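Local atomic coordinates of conserved hypothetical protein (PDB entry 2FB0), a protein that is of unknown function but may be an oxidoreductase of the antibiotic biosynthesis monooxygenase family. Residues I39-F44 / I55-Q60; F10-E15 / R49-M54. One frame throughout, in Å; residues are numbered along the deposited sequence.

Interaction 1: residues I39-F44 / I55-Q60; sequences IAYDTF and ICETWQ. With ACT (acetate ion), chain B.
Residues 39-44 and 55-59 run antiparallel, with their axes at 171° and 4.4 Å apart at closest approach. They form the hairpin of strands 38-46 and 52-59 in the four-stranded sheet of a ferredoxin-like fold, as in the dimeric alpha-beta barrel family. In a classic beta bulge, Ile39 N and Ala40 N both bond to Thr58 O, the first from 2.8 Å. Asp42 and Cys56 form a hydrogen-bonded pair, with each N donating to the other's O.

Tyr41 and Glu57 carry the side-chain contact on the face that also bears Thr43 and Ile55. Their side chains lie alongside each other and point the same way. Tyr41 CG lies opposite its backbone N (chi1 -160°), which carries the ring over to Glu57. The Glu57 carboxylate stacks on the phenol, with the two planes 26° apart. Glu57 CG sits over the ring face, 3.8 Å from the Tyr41 centroid, in a CH-pi contact. Ile55 CG2 packs against the phenol at a slant, 3.3 Å from Tyr41 CE2. Trp59 NE1 gives a nearly straight bond of 2.9 Å to Glu57 OE1, on the lone pair turned away from OE2 and in the indole plane. This bond helps to fix the carboxylate's rotation. Helices 18-32 and 62-68 cover this side through Leu28 and Leu65.

On the face of Ala40 and Thr58, Cys56 CB touches Phe44 CE2 at 3.7 Å. Asp42 reaches the second subunit from this side, bonding to Ser46 and Arg49 of that chain. Thr58 OG1 is held by Arg6.

An acetate, probably from the crystallisation liquor, lies beside the Tyr41-Glu57 pair and also bonds to His68. Tyr41 OH donates to acetate O at 2.8 Å, with that oxygen at the edge of the phenol and in its plane.

Interaction 2: residues F10-E15 / R49-M54; sequences FVRVNE and RRDVFM
Val11 packs over one face of the Phe53 ring. Its CB lies 3.7 Å from the centroid of Phe53, 14° off the normal, in a CH-pi contact. Phe53 CG stands between its own backbone N and carbonyl carbon (chi1 74°), which brings the ring across to Val11. Val13 CG1 meets the ring edge. Val11 and Phe53 are also a hydrogen-bonded pair of the two middle strands of the ferredoxin-like sheet, bonded in both directions.

On the other face, Met54, a selenomethionine, lies alongside Phe10, with SE 3.8 Å from Phe10 CE1. This Met-aromatic contact is oblique.

Arg50 and Asp51, in the type I turn Arg49-Val52, each form a salt bridge. In one of its two conformers, Arg12 NE meets Asp51 OD2 at 2.8 Å, in the guanidinium plane, while the carboxylate stands almost perpendicular to it. The Arg50 guanidinium and Glu15 carboxylate are nearly coplanar, with Arg50 NH2 at 2.7 Å from Glu15 OE2 on its syn side. Val13 N donates to Asp51 O and ties segment 10-15 to the turn.

Phe53 is covered by helix 18-32 at Ala21 and Ile22. Strand 86-93 flanks Phe10 and Arg12, and Phe44 of the second subunit packs on Met54.

Overall arrangement
Interactions 1 and 2 share strand 52-59, which lies between strands 38-46 and 5-12 in one sheet. Their centres are about 17 Å apart. They join where Phe44 O meets Met54 N at 2.7 Å, probably a hydrogen bond, and where Thr43 packs on Phe53. Interaction 1 is mostly buried and lies nearer the chain centre. On one face its polar groups turn inward, a carboxylate bonded to an indole N-H and a tyrosine bonded to acetate; on the other, Asp42 reaches the second subunit. Interaction 2 is partly buried. Its aromatic end joins the core, while its charged pairs lie at the turn end. Both contacts touch the second subunit.

Interaction 1: residues I39-F44 / I55-Q60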
ATOM      1  N   ILE A  39     -12.589  -8.160   1.092  1.00 24.52           N
ATOM      2  CA  ILE A  39     -11.751  -9.122   0.379  1.00 24.01           C
ATOM      3  C   ILE A  39     -10.325  -9.140   0.944  1.00 24.07           C
ATOM      4  O   ILE A  39      -9.737 -10.219   1.151  1.00 23.89           O
ATOM      5  CB  ILE A  39     -11.839  -8.883  -1.149  1.00 24.40           C
ATOM      6  CG1 ILE A  39     -13.235  -9.331  -1.610  1.00 24.38           C
ATOM      7  CG2 ILE A  39     -10.714  -9.620  -1.898  1.00 23.30           C
ATOM      8  CD1 ILE A  39     -13.587  -8.951  -2.981  1.00 30.63           C
ATOM      9  N   ALA A  40      -9.799  -7.955   1.250  1.00 23.16           N
ATOM     10  CA  ALA A  40      -8.462  -7.822   1.826  1.00 22.34           C
ATOM     11  C   ALA A  40      -8.366  -6.537   2.645  1.00 22.28           C
ATOM     12  O   ALA A  40      -9.060  -5.555   2.369  1.00 21.82           O
ATOM     13  CB  ALA A  40      -7.397  -7.818   0.725  1.00 22.23           C
ATOM     14  N   TYR A  41      -7.495  -6.548   3.648  1.00 21.96           N
ATOM     15  CA  TYR A  41      -7.329  -5.398   4.499  1.00 21.97           C
ATOM     16  C   TYR A  41      -6.062  -5.628   5.291  1.00 21.82           C
ATOM     17  O   TYR A  41      -5.922  -6.659   5.935  1.00 21.51           O
ATOM     18  CB  TYR A  41      -8.542  -5.275   5.437  1.00 21.91           C
ATOM     19  CG  TYR A  41      -8.766  -3.902   6.039  1.00 22.34           C
ATOM     20  CD1 TYR A  41      -9.915  -3.172   5.741  1.00 22.56           C
ATOM     21  CD2 TYR A  41      -7.829  -3.337   6.912  1.00 22.07           C
ATOM     22  CE1 TYR A  41     -10.146  -1.902   6.321  1.00 23.40           C
ATOM     23  CE2 TYR A  41      -8.043  -2.074   7.489  1.00 22.80           C
ATOM     24  CZ  TYR A  41      -9.194  -1.368   7.189  1.00 23.49           C
ATOM     25  OH  TYR A  41      -9.379  -0.117   7.746  1.00 23.31           O
ATOM     26  N   ASP A  42      -5.135  -4.677   5.238  1.00 20.97           N
ATOM     27  CA  ASP A  42      -3.923  -4.778   6.047  1.00 21.08           C
ATOM     28  C   ASP A  42      -3.320  -3.404   6.295  1.00 20.82           C
ATOM     29  O   ASP A  42      -3.561  -2.466   5.543  1.00 20.76           O
ATOM     30  CB  ASP A  42      -2.883  -5.718   5.391  1.00 21.58           C
ATOM     31  CG  ASP A  42      -1.855  -6.263   6.389  1.00 22.02           C
ATOM     32  OD1 ASP A  42      -2.016  -6.061   7.619  1.00 22.22           O
ATOM     33  OD2 ASP A  42      -0.878  -6.917   5.947  1.00 22.40           O
ATOM     34  N   THR A  43      -2.523  -3.319   7.350  1.00 21.15           N
ATOM     35  CA  THR A  43      -1.781  -2.118   7.712  1.00 21.90           C
ATOM     36  C   THR A  43      -0.319  -2.311   7.326  1.00 21.80           C
ATOM     37  O   THR A  43       0.250  -3.354   7.620  1.00 22.42           O
ATOM     38  CB  THR A  43      -1.925  -1.880   9.234  1.00 21.57           C
ATOM     39  OG1 THR A  43      -3.323  -1.798   9.546  1.00 22.04           O
ATOM     40  CG2 THR A  43      -1.200  -0.606   9.672  1.00 22.96           C
ATOM     41  N   PHE A  44       0.266  -1.314   6.656  1.00 22.00           N
ATOM     42  CA  PHE A  44       1.639  -1.362   6.167  1.00 23.06           C
ATOM     43  C   PHE A  44       2.387  -0.103   6.598  1.00 23.70           C
ATOM     44  O   PHE A  44       1.915   1.010   6.355  1.00 24.84           O
ATOM     45  CB  PHE A  44       1.679  -1.380   4.629  1.00 22.60           C
ATOM     46  CG  PHE A  44       1.051  -2.585   4.002  1.00 23.29           C
ATOM     47  CD1 PHE A  44       1.839  -3.678   3.618  1.00 22.22           C
ATOM     48  CD2 PHE A  44      -0.319  -2.624   3.758  1.00 20.57           C
ATOM     49  CE1 PHE A  44       1.256  -4.802   3.023  1.00 21.69           C
ATOM     50  CE2 PHE A  44      -0.904  -3.751   3.157  1.00 22.45           C
ATOM     51  CZ  PHE A  44      -0.102  -4.839   2.790  1.00 21.32           C
ATOM     52  N   ILE A  55      -3.014   2.019   4.827  1.00 24.93           N
ATOM     53  CA  ILE A  55      -3.973   0.939   4.933  1.00 24.54           C
ATOM     54  C   ILE A  55      -4.374   0.599   3.506  1.00 24.71           C
ATOM     55  O   ILE A  55      -4.769   1.477   2.735  1.00 24.32           O
ATOM     56  CB  ILE A  55      -5.215   1.322   5.776  1.00 24.90           C
ATOM     57  CG1 ILE A  55      -4.797   1.810   7.177  1.00 24.39           C
ATOM     58  CG2 ILE A  55      -6.131   0.112   5.937  1.00 22.81           C
ATOM     59  CD1 ILE A  55      -5.971   2.378   8.020  1.00 24.70           C
ATOM     60  N   CYS A  56      -4.195  -0.667   3.145  1.00 24.54           N
ATOM     61  CA  CYS A  56      -4.588  -1.170   1.839  1.00 24.21           C
ATOM     62  C   CYS A  56      -5.815  -2.055   2.019  1.00 23.67           C
ATOM     63  O   CYS A  56      -5.819  -2.947   2.864  1.00 24.08           O
ATOM     64  CB  CYS A  56      -3.447  -1.978   1.218  1.00 24.49           C
ATOM     65  SG  CYS A  56      -3.707  -2.294  -0.540  1.00 25.63           S
ATOM     66  N   GLU A  57      -6.860  -1.803   1.238  1.00 23.00           N
ATOM     67  CA  GLU A  57      -8.114  -2.524   1.403  1.00 23.00           C
ATOM     68  C   GLU A  57      -8.637  -2.946   0.056  1.00 22.85           C
ATOM     69  O   GLU A  57      -8.444  -2.248  -0.924  1.00 22.72           O
ATOM     70  CB  GLU A  57      -9.171  -1.637   2.074  1.00 23.24           C
ATOM     71  CG  GLU A  57      -8.620  -0.862   3.252  1.00 23.40           C
ATOM     72  CD  GLU A  57      -9.581   0.156   3.817  1.00 25.10           C
ATOM     73  OE1 GLU A  57     -10.810  -0.003   3.675  1.00 24.72           O
ATOM     74  OE2 GLU A  57      -9.081   1.117   4.430  1.00 25.00           O
ATOM     75  N   THR A  58      -9.325  -4.085   0.022  1.00 22.28           N
ATOM     76  CA  THR A  58     -10.103  -4.460  -1.146  1.00 21.99           C
ATOM     77  C   THR A  58     -11.508  -4.830  -0.701  1.00 22.67           C
ATOM     78  O   THR A  58     -11.691  -5.658   0.198  1.00 22.22           O
ATOM     79  CB  THR A  58      -9.467  -5.633  -1.904  1.00 21.67           C
ATOM     80  OG1 THR A  58      -8.095  -5.331  -2.144  1.00 21.26           O
ATOM     81  CG2 THR A  58     -10.188  -5.891  -3.243  1.00 21.07           C
ATOM     82  N   TRP A  59     -12.486  -4.203  -1.344  1.00 23.62           N
ATOM     83  CA  TRP A  59     -13.892  -4.393  -1.029  1.00 24.38           C
ATOM     84  C   TRP A  59     -14.585  -5.024  -2.216  1.00 25.08           C
ATOM     85  O   TRP A  59     -14.274  -4.703  -3.363  1.00 24.68           O
ATOM     86  CB  TRP A  59     -14.551  -3.063  -0.617  1.00 24.07           C
ATOM     87  CG  TRP A  59     -14.004  -2.653   0.709  1.00 25.06           C
ATOM     88  CD1 TRP A  59     -12.939  -1.822   0.942  1.00 24.19           C
ATOM     89  CD2 TRP A  59     -14.420  -3.142   1.984  1.00 24.37           C
ATOM     90  NE1 TRP A  59     -12.682  -1.753   2.296  1.00 24.17           N
ATOM     91  CE2 TRP A  59     -13.578  -2.554   2.954  1.00 24.68           C
ATOM     92  CE3 TRP A  59     -15.432  -4.021   2.404  1.00 25.32           C
ATOM     93  CZ2 TRP A  59     -13.726  -2.804   4.318  1.00 24.35           C
ATOM     94  CZ3 TRP A  59     -15.575  -4.269   3.758  1.00 24.33           C
ATOM     95  CH2 TRP A  59     -14.721  -3.670   4.698  1.00 25.03           C
ATOM     96  N   GLN A  60     -15.503  -5.946  -1.931  1.00 26.33           N
ATOM     97  CA  GLN A  60     -16.192  -6.681  -2.993  1.00 26.98           C
ATOM     98  C   GLN A  60     -16.923  -5.768  -3.959  1.00 27.39           C
ATOM     99  O   GLN A  60     -16.944  -6.015  -5.166  1.00 27.36           O
ATOM    100  CB  GLN A  60     -17.175  -7.703  -2.414  1.00 27.30           C
ATOM    101  CG  GLN A  60     -17.680  -8.670  -3.493  1.00 28.19           C
ATOM    102  CD  GLN A  60     -18.590  -9.745  -2.953  1.00 31.48           C
ATOM    103  OE1 GLN A  60     -18.379 -10.265  -1.851  1.00 32.38           O
ATOM    104  NE2 GLN A  60     -19.622 -10.077  -3.723  1.00 30.06           N
TER
HETATM  105  C   ACT B 901     -11.484   2.190   5.933  1.00 36.25           C
HETATM  106  O   ACT B 901     -11.606   1.255   6.761  1.00 35.43           O
HETATM  107  OXT ACT B 901     -12.351   2.276   5.021  1.00 37.71           O
HETATM  108  CH3 ACT B 901     -10.377   3.181   6.027  1.00 36.02           C

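Interaction 2: residues F10-E15 / R49-M54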
ATOM      1  N   PHE A  10      -3.491   6.623   3.165  1.00 22.02           N
ATOM      2  CA  PHE A  10      -2.179   7.049   3.643  1.00 23.44           C
ATOM      3  C   PHE A  10      -2.345   7.816   4.936  1.00 23.70           C
ATOM      4  O   PHE A  10      -3.254   8.630   5.063  1.00 24.13           O
ATOM      5  CB  PHE A  10      -1.466   7.882   2.581  1.00 23.34           C
ATOM      6  CG  PHE A  10      -1.308   7.154   1.270  1.00 24.32           C
ATOM      7  CD1 PHE A  10      -0.250   6.275   1.077  1.00 24.44           C
ATOM      8  CD2 PHE A  10      -2.236   7.327   0.250  1.00 25.29           C
ATOM      9  CE1 PHE A  10      -0.111   5.582  -0.123  1.00 26.14           C
ATOM     10  CE2 PHE A  10      -2.107   6.637  -0.966  1.00 26.41           C
ATOM     11  CZ  PHE A  10      -1.035   5.758  -1.144  1.00 24.68           C
ATOM     12  N   VAL A  11      -1.487   7.510   5.902  1.00 24.24           N
ATOM     13  CA  VAL A  11      -1.560   8.095   7.237  1.00 24.36           C
ATOM     14  C   VAL A  11      -0.209   8.718   7.586  1.00 25.23           C
ATOM     15  O   VAL A  11       0.843   8.059   7.483  1.00 24.77           O
ATOM     16  CB  VAL A  11      -1.955   7.055   8.321  1.00 24.15           C
ATOM     17  CG1 VAL A  11      -2.130   7.727   9.695  1.00 23.39           C
ATOM     18  CG2 VAL A  11      -3.243   6.296   7.942  1.00 22.29           C
ATOM     19  N   ARG A  12      -0.236   9.994   7.968  0.62 25.33           N
ATOM     20  CA  ARG A  12       0.954  10.680   8.465  0.62 26.08           C
ATOM     21  C   ARG A  12       0.791  10.857   9.978  0.62 26.08           C
ATOM     22  O   ARG A  12      -0.231  11.371  10.442  0.62 25.85           O
ATOM     23  CB  ARG A  12       1.146  12.031   7.751  0.62 26.59           C
ATOM     24  CG  ARG A  12       2.562  12.632   7.869  0.62 29.65           C
ATOM     25  CD  ARG A  12       2.754  13.399   9.176  0.62 34.26           C
ATOM     26  NE  ARG A  12       4.166  13.602   9.517  0.62 37.74           N
ATOM     27  CZ  ARG A  12       4.606  14.121  10.663  0.62 38.37           C
ATOM     28  NH1 ARG A  12       3.750  14.515  11.607  0.62 39.07           N
ATOM     29  NH2 ARG A  12       5.913  14.243  10.866  0.62 38.94           N
ATOM     30  N   VAL A  13       1.792  10.417  10.734  1.00 25.97           N
ATOM     31  CA  VAL A  13       1.733  10.403  12.196  1.00 26.39           C
ATOM     32  C   VAL A  13       3.101  10.741  12.810  1.00 27.48           C
ATOM     33  O   VAL A  13       4.143  10.299  12.299  1.00 27.13           O
ATOM     34  CB  VAL A  13       1.219   9.019  12.720  1.00 26.53           C
ATOM     35  CG1 VAL A  13       2.190   7.863  12.350  1.00 26.33           C
ATOM     36  CG2 VAL A  13       0.936   9.061  14.219  1.00 25.06           C
ATOM     37  N   ASN A  14       3.096  11.525  13.895  1.00 27.71           N
ATOM     38  CA  ASN A  14       4.330  11.868  14.615  1.00 28.17           C
ATOM     39  C   ASN A  14       4.833  10.715  15.465  1.00 28.71           C
ATOM     40  O   ASN A  14       4.136   9.715  15.628  1.00 28.37           O
ATOM     41  CB  ASN A  14       4.162  13.165  15.448  1.00 28.31           C
ATOM     42  CG  ASN A  14       3.223  12.996  16.647  1.00 28.20           C
ATOM     43  OD1 ASN A  14       3.082  11.912  17.218  1.00 28.65           O
ATOM     44  ND2 ASN A  14       2.587  14.093  17.041  1.00 30.19           N
ATOM     45  N   GLU A  15       6.046  10.854  16.011  1.00 29.77           N
ATOM     46  CA  GLU A  15       6.683   9.770  16.758  1.00 30.79           C
ATOM     47  C   GLU A  15       5.982   9.433  18.064  1.00 30.39           C
ATOM     48  O   GLU A  15       5.948   8.267  18.478  1.00 30.55           O
ATOM     49  CB  GLU A  15       8.167  10.076  17.021  1.00 31.79           C
ATOM     50  CG  GLU A  15       8.947   8.865  17.561  1.00 36.07           C
ATOM     51  CD  GLU A  15       9.004   7.688  16.566  1.00 41.14           C
ATOM     52  OE1 GLU A  15       9.238   7.931  15.356  1.00 43.02           O
ATOM     53  OE2 GLU A  15       8.816   6.524  17.002  1.00 43.36           O
ATOM     54  N   ARG A  49      10.099   6.082   5.457  1.00 27.12           N
ATOM     55  CA  ARG A  49       9.604   7.286   6.157  1.00 27.35           C
ATOM     56  C   ARG A  49       8.885   6.874   7.439  1.00 27.43           C
ATOM     57  O   ARG A  49       7.769   6.345   7.399  1.00 26.45           O
ATOM     58  CB  ARG A  49       8.647   8.082   5.264  1.00 27.25           C
ATOM     59  CG  ARG A  49       9.270   8.585   3.970  1.00 27.01           C
ATOM     60  CD  ARG A  49       8.230   9.166   3.022  1.00 27.98           C
ATOM     61  NE  ARG A  49       7.343   8.147   2.458  1.00 28.21           N
ATOM     62  CZ  ARG A  49       6.184   8.402   1.849  1.00 28.91           C
ATOM     63  NH1 ARG A  49       5.723   9.654   1.734  1.00 28.85           N
ATOM     64  NH2 ARG A  49       5.461   7.397   1.377  1.00 27.02           N
ATOM     65  N   ARG A  50       9.541   7.114   8.574  1.00 27.46           N
ATOM     66  CA  ARG A  50       9.017   6.756   9.891  1.00 28.36           C
ATOM     67  C   ARG A  50       7.609   7.261  10.176  1.00 27.62           C
ATOM     68  O   ARG A  50       6.852   6.603  10.892  1.00 27.95           O
ATOM     69  CB  ARG A  50       9.941   7.290  10.997  1.00 29.33           C
ATOM     70  CG  ARG A  50      11.054   6.357  11.354  1.00 33.01           C
ATOM     71  CD  ARG A  50      10.530   5.074  11.974  1.00 37.38           C
ATOM     72  NE  ARG A  50      10.156   5.232  13.377  1.00 39.28           N
ATOM     73  CZ  ARG A  50       9.943   4.207  14.194  1.00 39.87           C
ATOM     74  NH1 ARG A  50      10.075   2.964  13.737  1.00 40.33           N
ATOM     75  NH2 ARG A  50       9.607   4.412  15.461  1.00 39.00           N
ATOM     76  N   ASP A  51       7.269   8.417   9.613  1.00 27.33           N
ATOM     77  CA  ASP A  51       6.007   9.095   9.922  1.00 27.09           C
ATOM     78  C   ASP A  51       4.869   8.708   8.978  1.00 26.34           C
ATOM     79  O   ASP A  51       3.780   9.254   9.074  1.00 25.60           O
ATOM     80  CB  ASP A  51       6.205  10.631   9.950  1.00 27.42           C
ATOM     81  CG  ASP A  51       6.651  11.205   8.608  1.00 30.59           C
ATOM     82  OD1 ASP A  51       7.229  10.467   7.771  1.00 34.94           O
ATOM     83  OD2 ASP A  51       6.436  12.413   8.379  1.00 33.61           O
ATOM     84  N   VAL A  52       5.124   7.762   8.071  1.00 25.16           N
ATOM     85  CA  VAL A  52       4.115   7.366   7.092  1.00 24.35           C
ATOM     86  C   VAL A  52       3.758   5.886   7.231  1.00 23.98           C
ATOM     87  O   VAL A  52       4.638   5.028   7.300  1.00 23.46           O
ATOM     88  CB  VAL A  52       4.546   7.672   5.625  1.00 24.25           C
ATOM     89  CG1 VAL A  52       3.454   7.218   4.637  1.00 24.12           C
ATOM     90  CG2 VAL A  52       4.835   9.161   5.422  1.00 23.82           C
ATOM     91  N   PHE A  53       2.465   5.592   7.308  1.00 23.55           N
ATOM     92  CA  PHE A  53       1.997   4.221   7.088  1.00 23.81           C
ATOM     93  C   PHE A  53       0.760   4.265   6.205  1.00 24.44           C
ATOM     94  O   PHE A  53       0.287   5.346   5.877  1.00 23.98           O
ATOM     95  CB  PHE A  53       1.829   3.412   8.399  1.00 23.44           C
ATOM     96  CG  PHE A  53       0.620   3.785   9.239  1.00 23.92           C
ATOM     97  CD1 PHE A  53       0.713   4.775  10.225  1.00 23.90           C
ATOM     98  CD2 PHE A  53      -0.594   3.101   9.082  1.00 21.46           C
ATOM     99  CE1 PHE A  53      -0.396   5.091  11.029  1.00 21.87           C
ATOM    100  CE2 PHE A  53      -1.705   3.405   9.869  1.00 23.48           C
ATOM    101  CZ  PHE A  53      -1.608   4.406  10.858  1.00 22.41           C
HETATM  102  N   MSE A  54       0.283   3.103   5.764  1.00 24.98           N
HETATM  103  CA  MSE A  54      -0.865   3.065   4.880  1.00 26.91           C
HETATM  104  C   MSE A  54      -1.742   1.872   5.163  1.00 25.61           C
HETATM  105  O   MSE A  54      -1.288   0.866   5.718  1.00 26.35           O
HETATM  106  CB  MSE A  54      -0.454   3.123   3.397  1.00 26.34           C
HETATM  107  CG  MSE A  54       0.341   1.923   2.885  1.00 27.75           C
HETATM  108 SE   MSE A  54       0.390   1.922   0.924  0.70 34.71          SE
HETATM  109  CE  MSE A  54      -1.570   1.676   0.741  1.00 21.78           C
TER
HETATM  110  O   HOH W   1       6.694   9.042  13.225  1.00 40.73           O